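Local structure of DegQ (Legionella fallonii, 3PV5) at residues P23-I28 / A208-K213; I78-I83 / G202-G207; F153-G158 / Q170-G175; I176-K181 / F193-A198; I219-L224 / F235-N240. The protein probably degrades and may help refold proteins of the cell envelope as an HtrA-family serine protease that assembles into large self-compartmentalizing 12-mers. One frame throughout, in Å; residues are numbered along the deposited sequence.

Contact 1 (P23-I28 / A208-K213)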
# COMPACT_ATOMS: atom_id res chain seq x y z
N PRO A 23 55.04 -16.90 -13.77
CA PRO A 23 55.76 -18.13 -13.61
C PRO A 23 55.38 -18.84 -12.32
O PRO A 23 55.06 -20.00 -12.35
CB PRO A 23 57.23 -17.68 -13.61
CG PRO A 23 57.24 -16.50 -14.42
CD PRO A 23 55.96 -15.79 -14.05
N VAL A 24 55.35 -18.15 -11.20
CA VAL A 24 55.02 -18.85 -9.98
C VAL A 24 53.60 -19.42 -9.98
O VAL A 24 53.36 -20.53 -9.47
CB VAL A 24 55.24 -18.01 -8.75
CG1 VAL A 24 56.61 -17.34 -8.80
CG2 VAL A 24 54.17 -16.99 -8.63
N LEU A 25 52.65 -18.69 -10.57
CA LEU A 25 51.26 -19.15 -10.54
C LEU A 25 51.02 -20.38 -11.43
O LEU A 25 50.19 -21.24 -11.13
CB LEU A 25 50.29 -18.02 -10.93
CG LEU A 25 50.23 -16.76 -10.01
CD1 LEU A 25 49.06 -15.81 -10.37
CD2 LEU A 25 50.18 -17.20 -8.51
N LYS A 26 51.74 -20.46 -12.53
CA LYS A 26 51.51 -21.55 -13.44
C LYS A 26 51.85 -22.89 -12.75
O LYS A 26 51.13 -23.86 -12.89
CB LYS A 26 52.38 -21.35 -14.67
CG LYS A 26 51.99 -22.22 -15.83
CD LYS A 26 53.24 -22.56 -16.67
CE LYS A 26 53.97 -21.26 -17.14
NZ LYS A 26 54.18 -21.23 -18.63
N ASN A 27 52.93 -22.90 -12.00
CA ASN A 27 53.31 -24.03 -11.17
C ASN A 27 52.37 -24.39 -10.03
O ASN A 27 52.28 -25.56 -9.69
CB ASN A 27 54.70 -23.77 -10.54
CG ASN A 27 55.80 -23.72 -11.58
OD1 ASN A 27 56.86 -23.14 -11.32
ND2 ASN A 27 55.58 -24.35 -12.76
N ILE A 28 51.72 -23.42 -9.41
CA ILE A 28 50.91 -23.77 -8.25
C ILE A 28 49.42 -23.90 -8.52
O ILE A 28 48.71 -24.56 -7.79
CB ILE A 28 51.20 -22.87 -7.06
CG1 ILE A 28 50.50 -21.53 -7.20
CG2 ILE A 28 52.70 -22.68 -6.92
CD1 ILE A 28 51.35 -20.42 -6.73
N ALA A 208 43.40 -20.57 -2.15
CA ALA A 208 44.70 -20.30 -1.66
C ALA A 208 45.06 -18.80 -1.63
O ALA A 208 44.80 -18.07 -2.65
CB ALA A 208 45.68 -20.96 -2.59
N LEU A 209 45.74 -18.40 -0.54
CA LEU A 209 46.46 -17.17 -0.50
C LEU A 209 47.92 -17.55 -0.53
O LEU A 209 48.41 -18.28 0.33
CB LEU A 209 46.17 -16.38 0.78
CG LEU A 209 46.07 -14.81 0.84
CD1 LEU A 209 46.75 -14.15 2.05
CD2 LEU A 209 46.41 -14.06 -0.41
N VAL A 210 48.64 -16.97 -1.47
CA VAL A 210 50.03 -17.27 -1.59
C VAL A 210 50.86 -16.01 -1.56
O VAL A 210 50.35 -14.94 -1.87
CB VAL A 210 50.25 -17.99 -2.92
CG1 VAL A 210 49.41 -19.30 -2.96
CG2 VAL A 210 49.83 -17.09 -4.09
N ASN A 211 52.13 -16.12 -1.20
CA ASN A 211 53.03 -14.97 -1.22
C ASN A 211 53.72 -14.89 -2.54
O ASN A 211 53.54 -15.74 -3.36
CB ASN A 211 54.09 -15.05 -0.11
CG ASN A 211 55.00 -16.30 -0.21
OD1 ASN A 211 55.18 -16.93 -1.30
ND2 ASN A 211 55.58 -16.66 0.96
N ALA A 212 54.59 -13.90 -2.68
CA ALA A 212 55.30 -13.60 -3.91
C ALA A 212 56.11 -14.75 -4.38
O ALA A 212 56.37 -14.85 -5.54
CB ALA A 212 56.21 -12.35 -3.75
N LYS A 213 56.51 -15.64 -3.49
CA LYS A 213 57.30 -16.81 -3.92
C LYS A 213 56.40 -17.96 -4.36
O LYS A 213 56.90 -18.92 -4.93
CB LYS A 213 58.21 -17.32 -2.81
CG LYS A 213 59.40 -16.43 -2.56
CD LYS A 213 59.75 -16.41 -1.06
CE LYS A 213 61.04 -17.18 -0.72
NZ LYS A 213 62.13 -16.29 -0.15

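Contact 2 (I78-I83 / G202-G207)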
# COMPACT_ATOMS: atom_id res chain seq x y z
N ILE A 78 29.20 -23.83 -4.40
CA ILE A 78 30.49 -24.12 -4.94
C ILE A 78 31.49 -23.17 -4.32
O ILE A 78 31.18 -22.02 -4.07
CB ILE A 78 30.48 -24.20 -6.55
CG1 ILE A 78 31.26 -23.07 -7.24
CG2 ILE A 78 29.05 -24.34 -7.11
CD1 ILE A 78 32.73 -23.41 -7.44
N GLY A 79 32.68 -23.70 -4.05
CA GLY A 79 33.79 -22.93 -3.60
C GLY A 79 35.04 -23.58 -4.09
O GLY A 79 35.03 -24.30 -5.05
N SER A 80 36.15 -23.30 -3.44
CA SER A 80 37.42 -23.74 -3.89
C SER A 80 38.02 -24.56 -2.77
O SER A 80 37.42 -24.64 -1.66
CB SER A 80 38.33 -22.56 -4.16
OG SER A 80 37.88 -21.84 -5.27
N GLY A 81 39.19 -25.13 -3.05
CA GLY A 81 39.92 -26.02 -2.12
C GLY A 81 41.37 -26.01 -2.49
O GLY A 81 41.70 -25.63 -3.60
N VAL A 82 42.24 -26.39 -1.59
CA VAL A 82 43.68 -26.45 -1.89
C VAL A 82 44.23 -27.84 -1.52
O VAL A 82 43.90 -28.41 -0.48
CB VAL A 82 44.49 -25.46 -1.03
CG1 VAL A 82 45.98 -25.49 -1.40
CG2 VAL A 82 43.91 -24.05 -1.15
N ILE A 83 45.10 -28.36 -2.36
CA ILE A 83 45.63 -29.65 -2.12
C ILE A 83 46.84 -29.42 -1.33
O ILE A 83 47.83 -28.88 -1.86
CB ILE A 83 46.05 -30.40 -3.42
CG1 ILE A 83 44.84 -30.88 -4.17
CG2 ILE A 83 47.03 -31.56 -3.08
CD1 ILE A 83 45.08 -30.96 -5.73
N GLY A 202 33.62 -10.02 -4.33
CA GLY A 202 33.24 -10.23 -2.93
C GLY A 202 34.04 -11.32 -2.27
O GLY A 202 33.75 -11.70 -1.13
N GLY A 203 35.03 -11.84 -2.99
CA GLY A 203 36.05 -12.69 -2.39
C GLY A 203 35.89 -14.18 -2.67
O GLY A 203 34.85 -14.63 -3.06
N ASN A 204 36.93 -14.94 -2.39
CA ASN A 204 36.87 -16.39 -2.49
C ASN A 204 36.93 -17.14 -1.11
O ASN A 204 37.67 -16.73 -0.17
CB ASN A 204 38.02 -16.86 -3.36
CG ASN A 204 38.13 -18.40 -3.41
OD1 ASN A 204 38.96 -18.98 -2.71
ND2 ASN A 204 37.36 -19.03 -4.30
N SER A 205 36.21 -18.26 -1.08
CA SER A 205 36.22 -19.24 0.01
C SER A 205 36.89 -20.57 -0.39
O SER A 205 36.42 -21.27 -1.28
CB SER A 205 34.79 -19.62 0.32
OG SER A 205 34.00 -18.56 0.78
N GLY A 206 37.96 -20.95 0.30
CA GLY A 206 38.44 -22.32 0.24
C GLY A 206 39.72 -22.35 -0.51
O GLY A 206 40.51 -23.29 -0.37
N GLY A 207 39.93 -21.27 -1.30
CA GLY A 207 41.10 -21.10 -2.12
C GLY A 207 42.34 -20.73 -1.39
O GLY A 207 42.35 -20.60 -0.18

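Contact 3 (F153-G158 / Q170-G175)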
# COMPACT_ATOMS: atom_id res chain seq x y z
N PHE A 153 53.42 -8.50 -0.96
CA PHE A 153 52.56 -8.81 -2.06
C PHE A 153 52.06 -10.23 -1.99
O PHE A 153 52.85 -11.13 -1.70
CB PHE A 153 53.32 -8.61 -3.37
CG PHE A 153 53.69 -7.20 -3.61
CD1 PHE A 153 55.01 -6.81 -3.62
CD2 PHE A 153 52.71 -6.26 -3.84
CE1 PHE A 153 55.37 -5.42 -3.84
CE2 PHE A 153 53.02 -4.89 -4.07
CZ PHE A 153 54.35 -4.47 -4.07
N VAL A 154 50.78 -10.40 -2.30
CA VAL A 154 50.10 -11.67 -2.28
C VAL A 154 49.24 -11.90 -3.52
O VAL A 154 48.86 -10.97 -4.19
CB VAL A 154 49.14 -11.72 -1.08
CG1 VAL A 154 49.94 -11.66 0.24
CG2 VAL A 154 48.15 -10.53 -1.12
N VAL A 155 48.84 -13.15 -3.76
CA VAL A 155 47.86 -13.46 -4.79
C VAL A 155 46.89 -14.36 -4.16
O VAL A 155 47.32 -15.28 -3.47
CB VAL A 155 48.51 -14.15 -6.05
CG1 VAL A 155 47.42 -14.65 -7.06
CG2 VAL A 155 49.51 -13.20 -6.71
N ALA A 156 45.59 -14.05 -4.31
CA ALA A 156 44.49 -14.91 -3.92
C ALA A 156 43.97 -15.65 -5.14
O ALA A 156 43.57 -15.02 -6.12
CB ALA A 156 43.28 -14.09 -3.21
N ILE A 157 43.93 -16.98 -5.05
CA ILE A 157 43.54 -17.85 -6.18
C ILE A 157 42.33 -18.59 -5.76
O ILE A 157 42.36 -19.38 -4.76
CB ILE A 157 44.60 -18.86 -6.54
CG1 ILE A 157 45.87 -18.18 -7.00
CG2 ILE A 157 44.14 -19.81 -7.70
CD1 ILE A 157 47.15 -18.86 -6.53
N GLY A 158 41.26 -18.35 -6.50
CA GLY A 158 39.98 -18.92 -6.19
C GLY A 158 38.84 -18.15 -6.82
O GLY A 158 38.81 -16.96 -6.70
N GLN A 170 40.89 -21.30 -12.18
CA GLN A 170 40.65 -20.60 -10.93
C GLN A 170 41.13 -19.17 -11.07
O GLN A 170 42.27 -18.94 -11.44
CB GLN A 170 41.36 -21.34 -9.81
CG GLN A 170 40.48 -21.48 -8.62
CD GLN A 170 39.57 -22.61 -8.80
OE1 GLN A 170 40.00 -23.61 -9.35
NE2 GLN A 170 38.32 -22.48 -8.42
N SER A 171 40.25 -18.20 -10.83
CA SER A 171 40.65 -16.79 -10.95
C SER A 171 41.74 -16.41 -9.98
O SER A 171 41.71 -16.82 -8.81
CB SER A 171 39.49 -15.84 -10.71
OG SER A 171 38.47 -16.01 -11.69
N ALA A 172 42.70 -15.62 -10.46
CA ALA A 172 43.74 -15.05 -9.62
C ALA A 172 43.58 -13.50 -9.45
O ALA A 172 43.22 -12.79 -10.36
CB ALA A 172 45.06 -15.38 -10.20
N THR A 173 43.87 -12.99 -8.24
CA THR A 173 43.85 -11.56 -7.98
C THR A 173 45.00 -11.13 -7.10
O THR A 173 45.35 -11.86 -6.20
CB THR A 173 42.58 -11.14 -7.28
OG1 THR A 173 42.61 -9.74 -7.22
CG2 THR A 173 42.44 -11.72 -5.83
N PHE A 174 45.54 -9.93 -7.36
CA PHE A 174 46.85 -9.49 -6.80
C PHE A 174 46.72 -8.26 -5.86
O PHE A 174 45.86 -7.37 -6.05
CB PHE A 174 47.83 -9.21 -7.93
CG PHE A 174 49.12 -8.47 -7.54
CD1 PHE A 174 50.29 -9.16 -7.29
CD2 PHE A 174 49.16 -7.07 -7.48
CE1 PHE A 174 51.51 -8.49 -6.99
CE2 PHE A 174 50.37 -6.40 -7.17
CZ PHE A 174 51.53 -7.13 -6.90
N GLY A 175 47.56 -8.27 -4.82
CA GLY A 175 47.60 -7.13 -3.89
C GLY A 175 48.63 -7.22 -2.80
O GLY A 175 49.67 -7.91 -2.91

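Contact 4 (I176-K181 / F193-A198)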
# COMPACT_ATOMS: atom_id res chain seq x y z
N ILE A 176 48.36 -6.54 -1.69
CA ILE A 176 49.23 -6.65 -0.53
C ILE A 176 48.45 -7.10 0.67
O ILE A 176 47.22 -7.01 0.71
CB ILE A 176 49.89 -5.34 -0.25
CG1 ILE A 176 48.88 -4.41 0.43
CG2 ILE A 176 50.46 -4.81 -1.53
CD1 ILE A 176 49.38 -3.09 0.79
N VAL A 177 49.15 -7.64 1.65
CA VAL A 177 48.56 -7.80 3.01
C VAL A 177 48.22 -6.41 3.57
O VAL A 177 49.10 -5.61 3.64
CB VAL A 177 49.63 -8.48 3.95
CG1 VAL A 177 49.11 -8.62 5.43
CG2 VAL A 177 50.07 -9.83 3.37
N SER A 178 46.97 -6.12 3.96
CA SER A 178 46.59 -4.79 4.49
C SER A 178 46.64 -4.70 6.01
O SER A 178 46.77 -3.59 6.50
CB SER A 178 45.11 -4.35 4.24
OG SER A 178 44.55 -4.88 3.10
N ALA A 179 46.32 -5.80 6.69
CA ALA A 179 46.37 -5.88 8.16
C ALA A 179 46.48 -7.34 8.64
O ALA A 179 45.85 -8.23 8.09
CB ALA A 179 45.13 -5.22 8.81
N LEU A 180 47.27 -7.55 9.69
CA LEU A 180 47.45 -8.86 10.26
C LEU A 180 46.34 -9.22 11.20
O LEU A 180 45.66 -8.37 11.74
CB LEU A 180 48.77 -8.93 11.01
CG LEU A 180 50.01 -8.69 10.15
CD1 LEU A 180 51.23 -8.81 11.06
CD2 LEU A 180 50.12 -9.60 8.97
N LYS A 181 46.14 -10.52 11.36
CA LYS A 181 45.06 -11.08 12.17
C LYS A 181 45.18 -10.52 13.59
O LYS A 181 46.30 -10.29 14.09
CB LYS A 181 45.12 -12.63 12.17
CG LYS A 181 44.35 -13.33 13.35
CD LYS A 181 44.05 -14.77 13.01
CE LYS A 181 43.24 -15.47 14.11
NZ LYS A 181 43.18 -16.96 13.84
N PHE A 193 40.90 -12.62 10.89
CA PHE A 193 41.72 -13.15 9.76
C PHE A 193 42.86 -12.30 9.20
O PHE A 193 42.94 -11.12 9.49
CB PHE A 193 40.80 -13.38 8.62
CG PHE A 193 39.47 -13.96 8.99
CD1 PHE A 193 39.30 -15.33 9.08
CD2 PHE A 193 38.35 -13.14 9.12
CE1 PHE A 193 38.04 -15.86 9.35
CE2 PHE A 193 37.06 -13.65 9.42
CZ PHE A 193 36.89 -15.02 9.52
N ILE A 194 43.76 -12.88 8.40
CA ILE A 194 44.69 -12.06 7.62
C ILE A 194 43.82 -11.22 6.63
O ILE A 194 42.81 -11.68 6.12
CB ILE A 194 45.57 -12.84 6.76
CG1 ILE A 194 46.52 -13.75 7.55
CG2 ILE A 194 46.36 -11.94 5.81
CD1 ILE A 194 47.19 -14.80 6.57
N GLN A 195 44.18 -9.97 6.43
CA GLN A 195 43.37 -9.14 5.62
C GLN A 195 44.28 -8.58 4.54
O GLN A 195 45.45 -8.33 4.76
CB GLN A 195 42.70 -8.10 6.50
CG GLN A 195 42.09 -6.89 5.78
CD GLN A 195 41.52 -5.76 6.78
OE1 GLN A 195 40.85 -6.06 7.79
NE2 GLN A 195 41.79 -4.47 6.42
N THR A 196 43.70 -8.42 3.36
CA THR A 196 44.37 -8.17 2.12
C THR A 196 43.56 -7.13 1.33
O THR A 196 42.37 -7.02 1.58
CB THR A 196 44.17 -9.48 1.25
OG1 THR A 196 45.00 -9.54 0.13
CG2 THR A 196 42.92 -9.41 0.59
N ASP A 197 44.14 -6.51 0.28
CA ASP A 197 43.31 -5.86 -0.79
C ASP A 197 43.28 -6.65 -2.14
O ASP A 197 43.10 -6.10 -3.19
CB ASP A 197 43.71 -4.41 -1.09
CG ASP A 197 45.06 -4.30 -1.63
OD1 ASP A 197 45.74 -5.34 -1.92
OD2 ASP A 197 45.50 -3.15 -1.69
N ALA A 198 43.44 -7.96 -2.05
CA ALA A 198 43.34 -8.90 -3.17
C ALA A 198 41.99 -9.57 -3.15
O ALA A 198 41.82 -10.70 -2.67
CB ALA A 198 44.46 -9.94 -3.05

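Contact 5 (I219-L224 / F235-N240)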
# COMPACT_ATOMS: atom_id res chain seq x y z
N ILE A 219 44.34 -19.58 3.68
CA ILE A 219 43.25 -20.16 3.00
C ILE A 219 42.13 -19.19 3.00
O ILE A 219 41.77 -18.72 4.06
CB ILE A 219 42.78 -21.46 3.79
CG1 ILE A 219 43.82 -22.58 3.60
CG2 ILE A 219 41.43 -21.89 3.32
CD1 ILE A 219 44.01 -23.04 2.15
N ASN A 220 41.54 -18.89 1.83
CA ASN A 220 40.76 -17.68 1.68
C ASN A 220 39.44 -17.85 2.33
O ASN A 220 38.87 -18.93 2.30
CB ASN A 220 40.48 -17.31 0.17
CG ASN A 220 41.72 -17.24 -0.69
OD1 ASN A 220 41.74 -17.73 -1.84
ND2 ASN A 220 42.71 -16.56 -0.22
N THR A 221 38.80 -16.76 2.74
CA THR A 221 37.41 -16.95 3.14
C THR A 221 36.56 -15.75 2.82
O THR A 221 37.07 -14.68 2.83
CB THR A 221 37.28 -17.39 4.66
OG1 THR A 221 35.89 -17.45 4.99
CG2 THR A 221 37.95 -16.41 5.59
N ALA A 222 35.27 -15.91 2.54
CA ALA A 222 34.42 -14.77 2.08
C ALA A 222 33.27 -14.34 2.97
O ALA A 222 32.15 -14.77 2.73
CB ALA A 222 33.84 -15.07 0.65
N ILE A 223 33.47 -13.41 3.91
CA ILE A 223 32.32 -12.94 4.78
C ILE A 223 31.53 -11.76 4.12
O ILE A 223 32.11 -10.99 3.36
CB ILE A 223 32.78 -12.64 6.24
CG1 ILE A 223 33.22 -11.18 6.43
CG2 ILE A 223 33.91 -13.63 6.66
CD1 ILE A 223 34.11 -10.95 7.65
N LEU A 224 30.23 -11.65 4.39
CA LEU A 224 29.35 -10.70 3.64
C LEU A 224 29.33 -9.27 4.24
O LEU A 224 30.21 -8.44 3.95
CB LEU A 224 27.91 -11.26 3.53
CG LEU A 224 27.59 -12.28 2.39
CD1 LEU A 224 28.30 -13.66 2.55
CD2 LEU A 224 26.05 -12.50 2.25
N PHE A 235 40.01 -11.78 2.72
CA PHE A 235 40.35 -12.40 4.03
C PHE A 235 40.98 -13.76 3.91
O PHE A 235 40.57 -14.53 3.05
CB PHE A 235 39.07 -12.55 4.83
CG PHE A 235 38.37 -11.25 5.06
CD1 PHE A 235 38.88 -10.35 5.99
CD2 PHE A 235 37.24 -10.91 4.33
CE1 PHE A 235 38.27 -9.09 6.18
CE2 PHE A 235 36.60 -9.66 4.53
CZ PHE A 235 37.16 -8.76 5.47
N ALA A 236 41.88 -14.10 4.82
CA ALA A 236 42.50 -15.41 4.79
C ALA A 236 42.74 -16.01 6.19
O ALA A 236 43.05 -15.30 7.15
CB ALA A 236 43.75 -15.39 4.03
N ILE A 237 42.51 -17.32 6.29
CA ILE A 237 42.76 -18.03 7.51
C ILE A 237 44.21 -18.44 7.41
O ILE A 237 44.60 -19.02 6.43
CB ILE A 237 41.86 -19.18 7.63
CG1 ILE A 237 40.43 -18.71 7.61
CG2 ILE A 237 42.12 -19.95 8.99
CD1 ILE A 237 39.47 -19.86 7.37
N PRO A 238 45.05 -18.03 8.37
CA PRO A 238 46.51 -18.22 8.22
C PRO A 238 46.96 -19.67 8.22
O PRO A 238 46.39 -20.49 8.89
CB PRO A 238 47.11 -17.46 9.42
CG PRO A 238 46.00 -17.26 10.36
CD PRO A 238 44.70 -17.27 9.59
N ILE A 239 47.99 -19.98 7.48
CA ILE A 239 48.27 -21.36 7.15
C ILE A 239 48.79 -22.14 8.38
O ILE A 239 48.40 -23.28 8.57
CB ILE A 239 49.20 -21.46 5.97
CG1 ILE A 239 49.13 -22.88 5.39
CG2 ILE A 239 50.58 -21.01 6.33
CD1 ILE A 239 47.70 -23.32 4.85
N ASN A 240 49.60 -21.48 9.23
CA ASN A 240 50.05 -22.12 10.48
C ASN A 240 48.88 -22.68 11.27
O ASN A 240 48.92 -23.79 11.70
CB ASN A 240 50.88 -21.16 11.33
CG ASN A 240 52.18 -20.84 10.71
OD1 ASN A 240 53.05 -20.20 11.31
ND2 ASN A 240 52.35 -21.27 9.49
O HOH W 1 37.91 -12.70 1.24

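Contact 1 (P23-I28 / A208-K213)
Val24 meets the flat peptide groups of Ala212 and Lys213 at their carbonyl oxygens; no aromatic ring lies in either segment. Its CG1 lies 4.1 Å from Ala212 O and is only slightly farther from Lys213 O, so a single methyl meets both oxygens of the turn. The torsion that does this turns CG1 beside the backbone N and away from the carbonyl carbon (chi1 -48°). Deeper in, the contact is purely apolar and centres on Val210, whose two methyls divide the work. CG2 of Val210 receives Leu25 CD2 at 4.4 Å, while CG1 of Val210 receives Ile28 CD1, also at 4.4 Å. Val24 thus serves the turn, whereas the ends of Leu25 and Ile28 converge on one valine of the strand. These are relaxed van der Waals distances, and the area buried is modest, 163 Å². The turn is braced from within: Asn211 OD1 accepts a weak bond from Lys213 N at 2.9 Å and a further one from Glu215 N. Around the contact, Leu25 also lies on Val155 and Ile157, and Leu140 touches both Ile28 and Val210. Two other subunits come close, with Gly151 of one packing on Leu25 and Met18 of the other on Ala212 and Lys213. The arrangement is an N-terminal helix, 22-28, laid against the outside of the second six-stranded barrel of a trypsin-like protease domain, with strand 208-211 beneath it.

Contact 2 (I78-I83 / G202-G207)
Ser80 and Gly206 form the tight part of this contact, where strand 74-85 passes under the loop that carries Ser205. Lacking a side chain, Gly206 brings its CA to 3.2 Å from Ser80 O in a CA-H...O contact. A second such contact runs the other way, with Gly81 CA 3.3 Å from Gly206 O. Ser80 is held across the contact through its backbone N and its OG: the N donates to Ser205 O at 3.0 Å (160°), and OG accepts from Asn204 ND2 at 3.0 Å. Its backbone O bonds to Thr93 OG1. With CG anti to the backbone N (chi1 174°), Asn204 carries its amide across to the serine, which lies 15° out of the amide plane. The same amide also donates through ND2 to Asn159 O and takes a weak bond from Gly207 N at OD1, so both its ends have partners, which should hold its rotation. Val82 closes the inner side with CG2 lying 3.6 Å from Gly206 O and packing over Gly207 C. The loose side lies before Asn204, where the chain leaves the strand through Gly203 to the engineered, solvent-exposed Gly202. The chemistry is that of a positioned serine. Ser205 OG is hydrogen-bonded to His96 NE2, and with Asp126 these residues have the geometry of a catalytic triad, consistent with a trypsin-like nucleophile whose backbone is pinned to the neighbouring barrel through Ser205 O.

Contact 3 (F153-G158 / Q170-G175)
Val155, Ile157 and Ala172 make the apolar centre of this antiparallel strand pair, part of the second beta barrel of the chymotrypsin-like fold. Ala172 CB sits 4.0 Å from Val155 CG1 and slightly farther from Ile157 CG1; Leu25 of the N-terminal helix covers all three. On the same face, Val155 CG2 meets the edge of the Phe174 ring. The other face carries Ala156 and Thr173, whose CB and CG2 touch at 3.6 Å. Farther along, the rings of Phe153 and Phe174 are nearly parallel, at 16°, but slid apart with centroids 5.4 Å from each other. They scarcely overlap, and their closest approach is Phe153 CD2 to Phe174 CZ at 3.4 Å. Phe174 also meets Phe153 of one neighbouring subunit, and Phe153 meets Phe174 of another, both edge-to-face. Thr173 OG1 and Phe174 N bond to Asp197 OD2 of a neighbouring subunit. Between the faces, the backbones exchange paired bonds at Val154 with Gly175 and at Ala156 with Thr173. At the end of the pair Gln170 CG packs on Gly158 CA at 3.6 Å, and at the polar edge Gly158 N donates to Ser171 O at 2.8 Å, almost straight (172°).

Contact 4 (I176-K181 / F193-A198)
Asp197 turns its carboxylate back across the strand end to Ile176, the two side chains passing at a slant. CG of Asp197 stands between its own backbone N and carbonyl carbon (chi1 64°), which lets OD1 accept from Ile176 N at 2.9 Å on the syn side. In return Asp197 N donates to Ile176 O at 3.1 Å, so the aspartate closes a two-way grip on one residue. Its other oxygen, OD2, is taken up by Thr173 of a neighbouring subunit. The CB of Thr196 is directed away from strand 172-179, yet its OG1 gives a weak bond to Ile176 O and accepts from Ala198 N in an ST turn. Gln195 extends over Ala179, with CD 4.2 Å from Ala179 CB; NE2 reaches onward to a weak bond with Ser171 OG of the neighbouring subunit. On the opposite side of the strands Val177 CG1 meets Ile194 CG2 at 4.3 Å. Gln195 O takes two donors from the same face of its plane, Ser178 N at 2.8 Å and Ala179 N at 3.3 Å. Gln195 N then answers to Ala179 O. Two residues facing one make a classic beta bulge, here set in the strands 172-179 and 194-196 of the second trypsin-like barrel.

Contact 5 (I219-L224 / F235-N240)
Ile219 O receives the shortest backbone bond of this pair, from Ile237 N at 2.7 Å and nearly straight (172°), and is also approached by Ala236 CA at 3.5 Å. Ile219 N returns a bond to Ile237 O at 2.8 Å, lying in the carbonyl plane. Farther along, Thr221 N donates to Phe235 O, but from well above that carbonyl's plane. A water links Thr221 O and Phe235 N, donating to the one and accepting from the other, each at 2.7 Å. Ile219, Thr221, Phe235 and Ile237 share one face of the sheet, which carries most of the apolar contacts. Thr221 puts CG2 between its backbone N and carbonyl carbon (chi1 176° for OG1), and so against Ile237 CG1 at 3.9 Å. The Phe235 ring has Ile223 CD1 over one face, 4.2 Å above the plane and towards the rim, while Thr221 O lies at its edge. At the opposite end Ile219 CG1 meets Ile239 CD1, in the first turn of helix 239-252, with Pro238 at the N-cap position. Asn220 bonds through its backbone to Gly206 and Gly207, and Ala222 N reaches weakly to Ser205 OG. Neighbouring antiparallel strands 216-221 and 234-238, followed directly by helix 239-252, are the closing part of the second barrel in a trypsin-like protease domain.

Overall arrangement
Contacts 1, 3, 4 and 5 all draw on the second barrel: contacts 3 and 4 share strand 172-179, contact 1 adds the helix outside strand 208-211, and contact 5 joins 216-221 to 234-238. Contact 2 alone brings in the first barrel, through strand 74-85, and so bridges the two barrels at the probable active-site serine. Contacts 2, 3 and 5 are buried; contacts 1 and 4 are partly so. Contact 1 relies on methyl packing, contacts 3, 4 and 5 on strand hydrogen bonds, and contact 2 on close glycine CA-H...O contacts, one backbone bond and one amide bond. Contacts 1, 3 and 4 meet neighbouring subunits, whereas contacts 2 and 5 do not.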